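Local coordinates for protein acyl-CoA dehydrogenase (Bacillus anthracis, PDB 3OWA) that probably catalyses the flavin-dependent alpha,beta-dehydrogenation of acyl-CoA thioesters, carrying bound FAD as its redox cofactor, at residues E86-I91 against E343-K348. Residues are numbered along the deposited sequence; the frame is centred on the assembly and turned at random.
Sequences EEYGGI and EVKDGK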
loop_
_atom_site.group_PDB
_atom_site.type_symbol
_atom_site.label_atom_id
_atom_site.label_comp_id
_atom_site.label_asym_id
_atom_site.label_seq_id
_atom_site.Cartn_x
_atom_site.Cartn_y
_atom_site.Cartn_z
ATOM N N GLU A 86 9.278 -35.740 -20.042
ATOM C CA GLU A 86 8.628 -36.514 -21.109
ATOM C C GLU A 86 8.368 -37.988 -20.757
ATOM O O GLU A 86 7.321 -38.524 -21.107
ATOM C CB GLU A 86 9.414 -36.403 -22.430
ATOM C CG GLU A 86 9.104 -35.110 -23.207
ATOM C CD GLU A 86 9.681 -35.108 -24.624
ATOM O OE1 GLU A 86 9.078 -34.485 -25.533
ATOM O OE2 GLU A 86 10.739 -35.736 -24.824
ATOM N N GLU A 87 9.280 -38.618 -20.020
ATOM C CA GLU A 87 9.102 -40.039 -19.686
ATOM C C GLU A 87 7.980 -40.290 -18.697
ATOM O O GLU A 87 7.571 -41.429 -18.505
ATOM C CB GLU A 87 10.401 -40.712 -19.209
ATOM C CG GLU A 87 10.939 -40.257 -17.854
ATOM C CD GLU A 87 12.232 -39.447 -17.972
ATOM O OE1 GLU A 87 12.396 -38.463 -17.204
ATOM O OE2 GLU A 87 13.092 -39.788 -18.828
ATOM N N TYR A 88 7.481 -39.224 -18.071
ATOM C CA TYR A 88 6.336 -39.345 -17.186
ATOM C C TYR A 88 5.123 -38.666 -17.770
ATOM O O TYR A 88 4.181 -38.384 -17.069
ATOM C CB TYR A 88 6.665 -38.795 -15.813
ATOM C CG TYR A 88 7.847 -39.466 -15.183
ATOM C CD1 TYR A 88 7.840 -40.851 -14.928
ATOM C CD2 TYR A 88 8.978 -38.731 -14.841
ATOM C CE1 TYR A 88 8.937 -41.478 -14.350
ATOM C CE2 TYR A 88 10.084 -39.338 -14.259
ATOM C CZ TYR A 88 10.061 -40.712 -14.017
ATOM O OH TYR A 88 11.158 -41.302 -13.435
ATOM N N GLY A 89 5.152 -38.410 -19.072
ATOM C CA GLY A 89 3.995 -37.865 -19.763
ATOM C C GLY A 89 3.982 -36.348 -19.852
ATOM O O GLY A 89 2.977 -35.763 -20.249
ATOM N N GLY A 90 5.107 -35.719 -19.518
ATOM C CA GLY A 90 5.208 -34.266 -19.567
ATOM C C GLY A 90 5.799 -33.822 -20.876
ATOM O O GLY A 90 6.086 -34.650 -21.738
ATOM N N ILE A 91 5.973 -32.524 -21.055
ATOM C CA ILE A 91 6.665 -32.056 -22.268
ATOM C C ILE A 91 8.080 -31.571 -21.973
ATOM O O ILE A 91 8.783 -31.101 -22.873
ATOM C CB ILE A 91 5.835 -31.032 -23.100
ATOM C CG1 ILE A 91 5.551 -29.764 -22.290
ATOM C CG2 ILE A 91 4.512 -31.691 -23.631
ATOM C CD1 ILE A 91 5.170 -28.550 -23.182
ATOM N N GLU A 343 19.916 -37.907 -13.721
ATOM C CA GLU A 343 19.800 -36.986 -12.568
ATOM C C GLU A 343 18.505 -36.152 -12.607
ATOM O O GLU A 343 17.792 -36.057 -11.600
ATOM C CB GLU A 343 21.027 -36.066 -12.459
ATOM C CG GLU A 343 22.340 -36.725 -12.883
ATOM C CD GLU A 343 23.530 -35.816 -12.707
ATOM O OE1 GLU A 343 23.931 -35.140 -13.683
ATOM O OE2 GLU A 343 24.072 -35.771 -11.586
ATOM N N VAL A 344 18.213 -35.569 -13.774
ATOM C CA VAL A 344 16.980 -34.799 -13.983
ATOM C C VAL A 344 15.763 -35.688 -13.730
ATOM O O VAL A 344 14.837 -35.287 -13.040
ATOM C CB VAL A 344 16.904 -34.167 -15.401
ATOM C CG1 VAL A 344 15.546 -33.498 -15.632
ATOM C CG2 VAL A 344 18.024 -33.177 -15.607
ATOM N N LYS A 345 15.792 -36.901 -14.276
ATOM C CA LYS A 345 14.714 -37.871 -14.098
ATOM C C LYS A 345 14.422 -38.165 -12.627
ATOM O O LYS A 345 13.254 -38.222 -12.232
ATOM C CB LYS A 345 15.063 -39.180 -14.817
ATOM C CG LYS A 345 13.804 -40.012 -15.186
ATOM C CD LYS A 345 14.230 -41.476 -15.572
ATOM C CE LYS A 345 15.252 -42.005 -14.552
ATOM N NZ LYS A 345 15.229 -43.489 -14.510
ATOM N N ASP A 346 15.480 -38.366 -11.835
ATOM C CA ASP A 346 15.318 -38.638 -10.408
ATOM C C ASP A 346 14.737 -37.441 -9.653
ATOM O O ASP A 346 13.874 -37.630 -8.796
ATOM C CB ASP A 346 16.624 -39.099 -9.738
ATOM C CG ASP A 346 16.535 -39.074 -8.197
ATOM O OD1 ASP A 346 15.997 -38.083 -7.631
ATOM O OD2 ASP A 346 16.994 -40.034 -7.542
ATOM N N GLY A 347 15.210 -36.225 -9.936
ATOM C CA GLY A 347 14.584 -35.024 -9.361
ATOM C C GLY A 347 15.255 -34.459 -8.122
ATOM O O GLY A 347 15.155 -33.276 -7.853
ATOM N N LYS A 348 15.954 -35.306 -7.368
ATOM C CA LYS A 348 16.732 -34.823 -6.233
ATOM C C LYS A 348 17.749 -33.749 -6.665
ATOM O O LYS A 348 17.899 -32.722 -5.990
ATOM C CB LYS A 348 17.445 -35.986 -5.548
ATOM C CG LYS A 348 17.828 -35.705 -4.119
ATOM C CD LYS A 348 18.716 -36.824 -3.574
ATOM C CE LYS A 348 19.536 -36.312 -2.397
ATOM N NZ LYS A 348 20.602 -35.362 -2.846
#
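K345 lays the aliphatic part of its chain across the side chains of E87 and Y88, which joins the N-terminal and C-terminal helical domains of the acyl-CoA dehydrogenase fold, the beta-rich middle domain lying between them in sequence: the loop between helices 64-76 and 95-105 meets the short helix 341-346. The contact is small, 143 Å² summed over both sides, and its centre lies about 24 Å from the centre of the chain. CG of K345 is the meeting point. It stands 3.4 Å from Y88 OH, lying obliquely to the tyrosine ring, and the lysine chain crosses both partners at about a right angle. The carboxylate of E87 also reaches this methylene; OE1 comes to 2.9 Å of K345 CG, a distance so short for a carbon-oxygen pair that the exact placing of the carboxylate is doubtful. Opposite charges are present, yet no salt bridge forms, because E87 OE2 and K345 NZ are 6.1 Å apart. At most, a long-range attraction may act between them. K345 leaves its helix with CG opposite the backbone N (chi1 -156°), and its chain bends at chi3 (45°). Within the loop, E87 CG lies 3.7 Å above the centre of one face of the Y88 ring, an aliphatic-on-aromatic contact between consecutive residues. Helix 132-144 supplies the second shell: Y88 OH is hydrogen-bonded to E132, K135 NZ donates a hydrogen bond to the backbone carbonyl K345 O, and Y88 packs on K136 and L139. Helix 341-346 stops at D346; G347, with positive phi (97°), breaks it and stands at the N-cap position of helix 348-355, and D346 closes an Asx turn across this junction, its OD1 accepting from K348 N at 2.8 Å.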